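Local coordinates for protein purine nucleoside phosphorylase (Schistosoma mansoni, PDB 6B37) that catalyses the reversible phosphorolysis of purine nucleosides such as inosine and guanosine, releasing the free purine base and a ribose 1-phosphate, at residues A[84-89]-A[221-226]; A[116-121]-A[240-245]; A[192-197]-A[216-221]. All coordinates share one frame; numbering follows the deposited sequence.

Interaction 1: A[84-89]-A[221-226]; sequences QGRLHM and MSTVPE. With CGD (1,3-benzothiazol-2-ol), chain H.
R86 reaches across to E226 and grips a single carboxylate oxygen side-on. Its CG stands anti to the backbone N (chi1 175°), and the chain stays extended out to NE, which carries the guanidinium to the start of helix 224-232. NE lies 3.1 Å from E226 OE2, and NH2 of R86 lies 3.2 Å from the same OE2, completing the salt bridge. OE2 sits in the guanidinium plane, yet the two planar groups are 81° apart. This is not the coplanar pairing of two nitrogens with two oxygens: NE meets OE2 almost head-on down its C-O bond, while NH2 arrives on the syn side but well out of the carboxylate plane. The other oxygen, OE1, takes a bond from a water that also donates to L87 O. NH2 adds a weak bond to T223 OG1, close at 2.8 Å but strongly bent (N-H...O 116°), and NH1 is bound to T116 O of strand 112-121. S222 OG, less surely placed, lies over one guanidinium face near its rim, too poorly angled to bond.

The H88 ring turns its CD2 toward S222, 3.9 Å from S222 CB, with M221 O at its edge; Y90 stacks on the ring. The M89 and P225 side chains run antiparallel alongside each other, SD of M89 coming 3.9 Å from P225 CG, and I98 of helix 95-108 touches both. A second water bridges M89 N, 3.0 Å away, to M221 O.

A dimethyl sulfoxide, probably from the crystallisation liquor, lies near S222; in related phosphorylases the equivalent arginine and serine belong to the phosphate site, and this pocket probably serves likewise. Two nitrogens on one E226 oxygen and NH1 on T116 O leave the guanidinium little freedom to turn.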
# COMPACT_ATOMS: atom_id res chain seq x y z
N GLN A 84 7.48 17.79 -20.95
CA GLN A 84 8.57 18.56 -20.33
C GLN A 84 8.08 19.01 -18.97
O GLN A 84 7.42 20.05 -18.85
CB GLN A 84 8.97 19.74 -21.21
CG GLN A 84 10.27 20.40 -20.82
CD GLN A 84 10.57 21.64 -21.65
OE1 GLN A 84 9.67 22.41 -21.99
NE2 GLN A 84 11.84 21.84 -21.97
N GLY A 85 8.44 18.25 -17.94
CA GLY A 85 7.80 18.36 -16.64
C GLY A 85 6.92 17.15 -16.38
O GLY A 85 5.76 17.09 -16.78
N ARG A 86 7.48 16.16 -15.71
CA ARG A 86 6.81 14.89 -15.47
C ARG A 86 6.02 14.94 -14.17
O ARG A 86 6.45 15.56 -13.19
CB ARG A 86 7.86 13.78 -15.43
CG ARG A 86 7.39 12.41 -15.08
CD ARG A 86 8.64 11.57 -14.90
NE ARG A 86 8.43 10.18 -15.24
CZ ARG A 86 9.41 9.33 -15.54
NH1 ARG A 86 10.68 9.74 -15.53
NH2 ARG A 86 9.10 8.08 -15.86
N LEU A 87 4.86 14.29 -14.16
CA LEU A 87 4.02 14.23 -12.97
C LEU A 87 4.37 12.98 -12.17
O LEU A 87 4.43 11.88 -12.72
CB LEU A 87 2.54 14.17 -13.36
CG LEU A 87 1.87 15.49 -13.74
CD1 LEU A 87 2.69 16.30 -14.70
CD2 LEU A 87 0.51 15.20 -14.34
N HIS A 88 4.59 13.15 -10.86
CA HIS A 88 4.93 12.05 -9.95
C HIS A 88 3.87 11.85 -8.87
O HIS A 88 3.36 12.80 -8.27
CB HIS A 88 6.27 12.29 -9.23
CG HIS A 88 7.48 12.40 -10.12
ND1 HIS A 88 7.84 13.57 -10.76
CD2 HIS A 88 8.46 11.51 -10.40
CE1 HIS A 88 8.96 13.37 -11.43
NE2 HIS A 88 9.36 12.13 -11.23
N MET A 89 3.57 10.58 -8.54
CA MET A 89 2.50 10.33 -7.58
C MET A 89 2.87 10.74 -6.14
O MET A 89 1.96 11.07 -5.35
CB MET A 89 2.05 8.85 -7.64
CG MET A 89 1.43 8.55 -9.04
SD MET A 89 0.27 7.19 -9.28
CE MET A 89 -1.17 7.83 -8.43
N MET A 221 10.98 5.91 -8.18
CA MET A 221 9.71 6.49 -7.73
C MET A 221 8.79 6.92 -8.87
O MET A 221 7.86 7.71 -8.64
CB MET A 221 9.92 7.72 -6.83
CG MET A 221 10.77 7.52 -5.62
SD MET A 221 11.14 9.14 -4.81
CE MET A 221 12.43 8.59 -3.69
N SER A 222 9.04 6.48 -10.10
CA SER A 222 8.25 6.93 -11.25
C SER A 222 7.96 5.73 -12.16
O SER A 222 8.11 4.57 -11.76
CB SER A 222 9.00 8.03 -12.01
OG SER A 222 10.11 7.47 -12.71
N THR A 223 7.54 6.03 -13.39
CA THR A 223 7.58 5.15 -14.56
C THR A 223 6.46 4.09 -14.56
O THR A 223 5.68 4.01 -15.54
CB THR A 223 8.98 4.53 -14.71
OG1 THR A 223 9.91 5.60 -14.93
CG2 THR A 223 9.05 3.60 -15.93
N VAL A 224 6.32 3.27 -13.50
CA VAL A 224 5.30 2.20 -13.52
C VAL A 224 3.88 2.73 -13.75
O VAL A 224 3.12 2.07 -14.50
CB VAL A 224 5.45 1.33 -12.25
CG1 VAL A 224 4.28 0.36 -12.02
CG2 VAL A 224 6.76 0.51 -12.35
N PRO A 225 3.44 3.86 -13.16
CA PRO A 225 2.05 4.34 -13.48
C PRO A 225 1.84 4.62 -14.96
O PRO A 225 0.81 4.18 -15.52
CB PRO A 225 1.92 5.60 -12.60
CG PRO A 225 2.87 5.27 -11.40
CD PRO A 225 4.06 4.66 -12.08
N GLU A 226 2.79 5.32 -15.61
CA GLU A 226 2.67 5.62 -17.05
C GLU A 226 2.73 4.35 -17.89
O GLU A 226 2.03 4.24 -18.90
CB GLU A 226 3.77 6.58 -17.51
CG GLU A 226 3.84 7.90 -16.83
CD GLU A 226 4.84 7.89 -15.70
OE1 GLU A 226 4.58 7.21 -14.72
OE2 GLU A 226 5.92 8.53 -15.79
C4 CGD H . 18.32 7.46 -7.18
C5 CGD H . 17.15 7.62 -7.41
C6 CGD H . 16.00 6.98 -6.73
C3 CGD H . 18.75 6.83 -6.43
C2 CGD H . 18.17 6.15 -5.66
C1 CGD H . 16.70 5.99 -5.58
O CGD H . 13.14 5.24 -4.93
C CGD H . 14.32 5.75 -5.42
S CGD H . 14.42 6.86 -6.66
N CGD H . 15.60 5.26 -4.79
O HOH W 1 5.59 8.87 -12.50
O HOH W 2 4.96 8.35 -9.94

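Interaction 2: A[116-121]-A[240-245]; sequences TNLAGG and VSLIAN. With CGD (1,3-benzothiazol-2-ol), chain H; DMS (dimethyl sulfoxide), chain D.
N117 and S241 stand side by side on one face of two parallel strands, and the S241 hydroxyl donates to N117 OD1 at 2.8 Å, in the plane of the amide and on a lone pair. The other end of that amide, ND2, is bonded to T223 OG1, which leaves both polar atoms of the N117 side chain with partners. Its backbone is engaged as well: N117 N lies 3.1 Å from V240 O, and L242 N donates to N117 O in a nearly straight bond (176°). A119 repeats the pattern, with its N on L242 O and its O receiving A244 N at 2.9 Å. These bonds join strands 112-121 and 236-246 within the mixed central sheet of the phosphorylase fold, where the two short segments are twisted by 42°. On the sheet face bearing T116 and L118, L118 and L242 lie side by side, CD2 to CD2 at 3.8 Å.

T116 OG1 is bonded to G34 N, and G120 bonds outward to V219. L118 N points out of the pair and donates to the oxygen of a dimethyl sulfoxide, probably from the crystallisation liquor, at 3.1 Å, an acceptor shared with S35 N. Near the C-terminal ends G121 N binds N245 O. N245 ND2 is satisfied by D250 and S247, whereas its OD1 is buried without a polar partner, 3.3 Å from G120 CA and near the benzothiazole carbon C3 (3.7 Å from OD1).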
# COMPACT_ATOMS: atom_id res chain seq x y z
N THR A 116 12.71 7.56 -19.68
CA THR A 116 13.91 7.43 -18.85
C THR A 116 13.60 7.85 -17.41
O THR A 116 12.65 8.59 -17.13
CB THR A 116 15.10 8.25 -19.37
OG1 THR A 116 14.77 9.65 -19.42
CG2 THR A 116 15.54 7.78 -20.79
N ASN A 117 14.43 7.36 -16.48
CA ASN A 117 14.33 7.71 -15.07
C ASN A 117 15.69 7.55 -14.38
O ASN A 117 16.62 6.97 -14.95
CB ASN A 117 13.26 6.86 -14.33
CG ASN A 117 13.57 5.38 -14.32
OD1 ASN A 117 14.59 4.97 -13.79
ND2 ASN A 117 12.64 4.56 -14.82
N LEU A 118 15.82 8.15 -13.19
CA LEU A 118 16.95 7.92 -12.29
C LEU A 118 16.55 6.92 -11.21
O LEU A 118 15.44 6.99 -10.67
CB LEU A 118 17.41 9.23 -11.68
CG LEU A 118 18.35 10.01 -12.61
CD1 LEU A 118 18.20 11.49 -12.40
CD2 LEU A 118 19.78 9.55 -12.37
N ALA A 119 17.44 5.96 -10.91
CA ALA A 119 17.09 4.86 -10.02
C ALA A 119 18.28 4.44 -9.16
O ALA A 119 19.44 4.71 -9.48
CB ALA A 119 16.58 3.65 -10.82
N GLY A 120 17.96 3.78 -8.05
CA GLY A 120 19.00 3.18 -7.19
C GLY A 120 19.29 1.74 -7.61
O GLY A 120 18.39 0.99 -7.99
N GLY A 121 20.56 1.35 -7.52
CA GLY A 121 20.94 -0.01 -7.87
C GLY A 121 20.81 -0.96 -6.69
O GLY A 121 21.25 -0.66 -5.58
N VAL A 240 14.20 3.02 -19.64
CA VAL A 240 15.62 2.88 -19.32
C VAL A 240 15.91 3.64 -18.02
O VAL A 240 15.54 4.81 -17.89
CB VAL A 240 16.52 3.38 -20.46
CG1 VAL A 240 18.03 3.23 -20.10
CG2 VAL A 240 16.24 2.60 -21.73
N SER A 241 16.52 2.95 -17.05
CA SER A 241 16.98 3.56 -15.80
C SER A 241 18.47 3.94 -15.88
O SER A 241 19.30 3.16 -16.36
CB SER A 241 16.83 2.61 -14.60
OG SER A 241 15.47 2.40 -14.24
N LEU A 242 18.80 5.15 -15.40
CA LEU A 242 20.18 5.55 -15.13
C LEU A 242 20.46 5.34 -13.65
O LEU A 242 19.74 5.90 -12.81
CB LEU A 242 20.43 7.01 -15.52
CG LEU A 242 21.79 7.57 -15.09
CD1 LEU A 242 23.01 6.82 -15.71
CD2 LEU A 242 21.88 9.04 -15.48
N ILE A 243 21.46 4.53 -13.33
CA ILE A 243 21.76 4.12 -11.96
C ILE A 243 22.60 5.20 -11.28
O ILE A 243 23.69 5.54 -11.74
CB ILE A 243 22.48 2.76 -11.93
CG1 ILE A 243 21.64 1.67 -12.61
CG2 ILE A 243 22.87 2.35 -10.50
CD1 ILE A 243 20.19 1.54 -12.06
N ALA A 244 22.10 5.72 -10.15
CA ALA A 244 22.83 6.77 -9.43
C ALA A 244 23.80 6.23 -8.38
O ALA A 244 24.73 6.95 -8.00
CB ALA A 244 21.83 7.71 -8.75
N ASN A 245 23.61 5.00 -7.90
CA ASN A 245 24.35 4.46 -6.75
C ASN A 245 24.08 2.97 -6.69
O ASN A 245 23.24 2.44 -7.43
CB ASN A 245 23.92 5.13 -5.45
CG ASN A 245 22.52 4.68 -5.01
OD1 ASN A 245 21.61 4.62 -5.83
ND2 ASN A 245 22.36 4.34 -3.74
C4 CGD H . 18.32 7.46 -7.18
C5 CGD H . 17.15 7.62 -7.41
C6 CGD H . 16.00 6.98 -6.73
C3 CGD H . 18.75 6.83 -6.43
C2 CGD H . 18.17 6.15 -5.66
C1 CGD H . 16.70 5.99 -5.58
O CGD H . 13.14 5.24 -4.93
C CGD H . 14.32 5.75 -5.42
S CGD H . 14.42 6.86 -6.66
N CGD H . 15.60 5.26 -4.79
S DMS D . 12.73 10.53 -12.11
O DMS D . 14.11 10.65 -12.66
C1 DMS D . 11.58 11.46 -13.09
C2 DMS D . 12.14 8.89 -11.93

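Interaction 3: A[192-197]-A[216-221]. With CGD (1,3-benzothiazol-2-ol), chain H.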
# COMPACT_ATOMS: atom_id res chain seq x y z
N GLY A 192 17.06 -5.55 -16.32
CA GLY A 192 16.65 -5.81 -14.94
C GLY A 192 15.20 -5.49 -14.64
O GLY A 192 14.47 -4.89 -15.44
N VAL A 193 14.80 -5.90 -13.42
CA VAL A 193 13.46 -5.71 -12.86
C VAL A 193 13.44 -4.45 -11.99
O VAL A 193 14.29 -4.29 -11.10
CB VAL A 193 13.06 -6.94 -12.03
CG1 VAL A 193 11.73 -6.71 -11.32
CG2 VAL A 193 13.00 -8.23 -12.91
N TYR A 194 12.45 -3.57 -12.23
CA TYR A 194 12.28 -2.27 -11.55
C TYR A 194 11.23 -2.35 -10.43
O TYR A 194 10.07 -2.68 -10.69
CB TYR A 194 11.85 -1.23 -12.56
CG TYR A 194 11.64 0.20 -12.10
CD1 TYR A 194 12.60 1.17 -12.32
CD2 TYR A 194 10.43 0.60 -11.56
CE1 TYR A 194 12.39 2.49 -11.96
CE2 TYR A 194 10.22 1.92 -11.21
CZ TYR A 194 11.19 2.86 -11.40
OH TYR A 194 11.01 4.19 -11.10
N ALA A 195 11.66 -2.04 -9.20
CA ALA A 195 10.75 -1.92 -8.06
C ALA A 195 10.24 -0.49 -7.97
O ALA A 195 11.03 0.45 -7.93
CB ALA A 195 11.48 -2.28 -6.77
N PHE A 196 8.92 -0.31 -7.90
CA PHE A 196 8.29 1.00 -7.73
C PHE A 196 8.11 1.29 -6.23
O PHE A 196 7.29 0.64 -5.57
CB PHE A 196 6.94 1.02 -8.46
CG PHE A 196 6.16 2.32 -8.36
CD1 PHE A 196 6.78 3.53 -8.11
CD2 PHE A 196 4.77 2.32 -8.59
CE1 PHE A 196 6.05 4.73 -8.02
CE2 PHE A 196 4.05 3.51 -8.52
CZ PHE A 196 4.68 4.73 -8.25
N ASN A 197 8.96 2.19 -5.70
CA ASN A 197 8.85 2.79 -4.37
C ASN A 197 7.99 4.05 -4.50
O ASN A 197 8.39 5.01 -5.18
CB ASN A 197 10.26 3.12 -3.86
CG ASN A 197 10.28 4.05 -2.64
OD1 ASN A 197 9.34 4.06 -1.84
ND2 ASN A 197 11.37 4.81 -2.48
N CYS A 216 14.52 -7.83 -6.93
CA CYS A 216 14.56 -6.53 -7.59
C CYS A 216 15.98 -6.18 -8.01
O CYS A 216 16.94 -6.42 -7.26
CB CYS A 216 14.03 -5.44 -6.67
SG CYS A 216 12.33 -5.77 -6.10
N ASP A 217 16.12 -5.57 -9.19
CA ASP A 217 17.43 -5.14 -9.65
C ASP A 217 17.69 -3.64 -9.47
O ASP A 217 18.84 -3.25 -9.24
CB ASP A 217 17.61 -5.51 -11.13
CG ASP A 217 17.56 -7.03 -11.36
OD1 ASP A 217 18.36 -7.74 -10.71
OD2 ASP A 217 16.71 -7.51 -12.14
N VAL A 218 16.64 -2.81 -9.56
CA VAL A 218 16.72 -1.36 -9.39
C VAL A 218 15.46 -0.91 -8.66
O VAL A 218 14.45 -1.63 -8.62
CB VAL A 218 16.86 -0.60 -10.73
CG1 VAL A 218 18.01 -1.16 -11.58
CG2 VAL A 218 15.59 -0.59 -11.55
N VAL A 219 15.50 0.31 -8.12
CA VAL A 219 14.36 0.90 -7.39
C VAL A 219 14.21 2.37 -7.78
O VAL A 219 15.18 3.14 -7.78
CB VAL A 219 14.50 0.71 -5.86
CG1 VAL A 219 15.80 1.27 -5.28
CG2 VAL A 219 13.28 1.27 -5.12
N GLY A 220 12.96 2.78 -8.07
CA GLY A 220 12.68 4.17 -8.42
C GLY A 220 11.28 4.61 -8.01
O GLY A 220 10.46 3.77 -7.60
N MET A 221 10.98 5.91 -8.18
CA MET A 221 9.71 6.49 -7.73
C MET A 221 8.79 6.92 -8.87
O MET A 221 7.86 7.71 -8.64
CB MET A 221 9.92 7.72 -6.83
CG MET A 221 10.77 7.52 -5.62
SD MET A 221 11.14 9.14 -4.81
CE MET A 221 12.43 8.59 -3.69
C4 CGD H . 18.32 7.46 -7.18
C5 CGD H . 17.15 7.62 -7.41
C6 CGD H . 16.00 6.98 -6.73
C3 CGD H . 18.75 6.83 -6.43
C2 CGD H . 18.17 6.15 -5.66
C1 CGD H . 16.70 5.99 -5.58
O CGD H . 13.14 5.24 -4.93
C CGD H . 14.32 5.75 -5.42
S CGD H . 14.42 6.86 -6.66
N CGD H . 15.60 5.26 -4.79
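The Y194 ring lays one face over G220, whose backbone N sits above it, while V218 reaches the ring obliquely with CG2, 3.6 Å from Y194 CD1. With CG anti to the backbone N (chi1 -179°), the ring extends along the neighbouring strand until OH comes 3.1 Å from G220 C; that hydroxyl is hydrogen-bonded to the backbone N of S222. The F196 ring instead meets oxygens at its edge: G220 O lies in its plane, and M221 O is 3.5 Å from CE1 of F196.

Strands 189-196 and 218-220 are the parallel partners of a beta-alpha-beta unit whose connection carries helix 205-213. Between them A195 N donates to V218 O, and A195 O accepts from G220 N, the latter almost collinear with the carbonyl; N197 N then donates to G220 O. At the N-terminal end V193 O accepts from both V218 N and D217 N. V193 N is held in turn by D217 OD2 at 2.8 Å, on the anti lone pair of that oxygen, while OD1 is bound to N123.

At the other end N197 and M221 point the same way, toward the benzothiazole. N197 ND2 donates to the ligand oxygen O at 3.1 Å, and M221 CG packs 3.4 Å from that same O. T201 O also binds ND2, and G199 N binds OD1 of N197. F161 of the second subunit lies on M221.

How the interactions relate
The segments follow the order 84-89, 116-121, 192-197, 216-226 and 240-245, so interactions 1 and 2 interleave, and interaction 3 lies within both spans, its last residue, M221, being the first of 221-226. Interactions 2 and 3 are about 9 Å apart, centre to centre, in one mixed sheet, where strands 112-121 and 218-220 pair antiparallel, with a probable hydrogen bond from G120 N to V219 O. Interaction 1 lies about 14 Å from both, centre to centre, where the chain leaves strands 78-84 and 218-220, and is tied to interaction 2 through R86 and T223. Interactions 2 and 3 line the benzothiazole site; interaction 1 reaches it through M221, and the second subunit approaches at interactions 1 and 3.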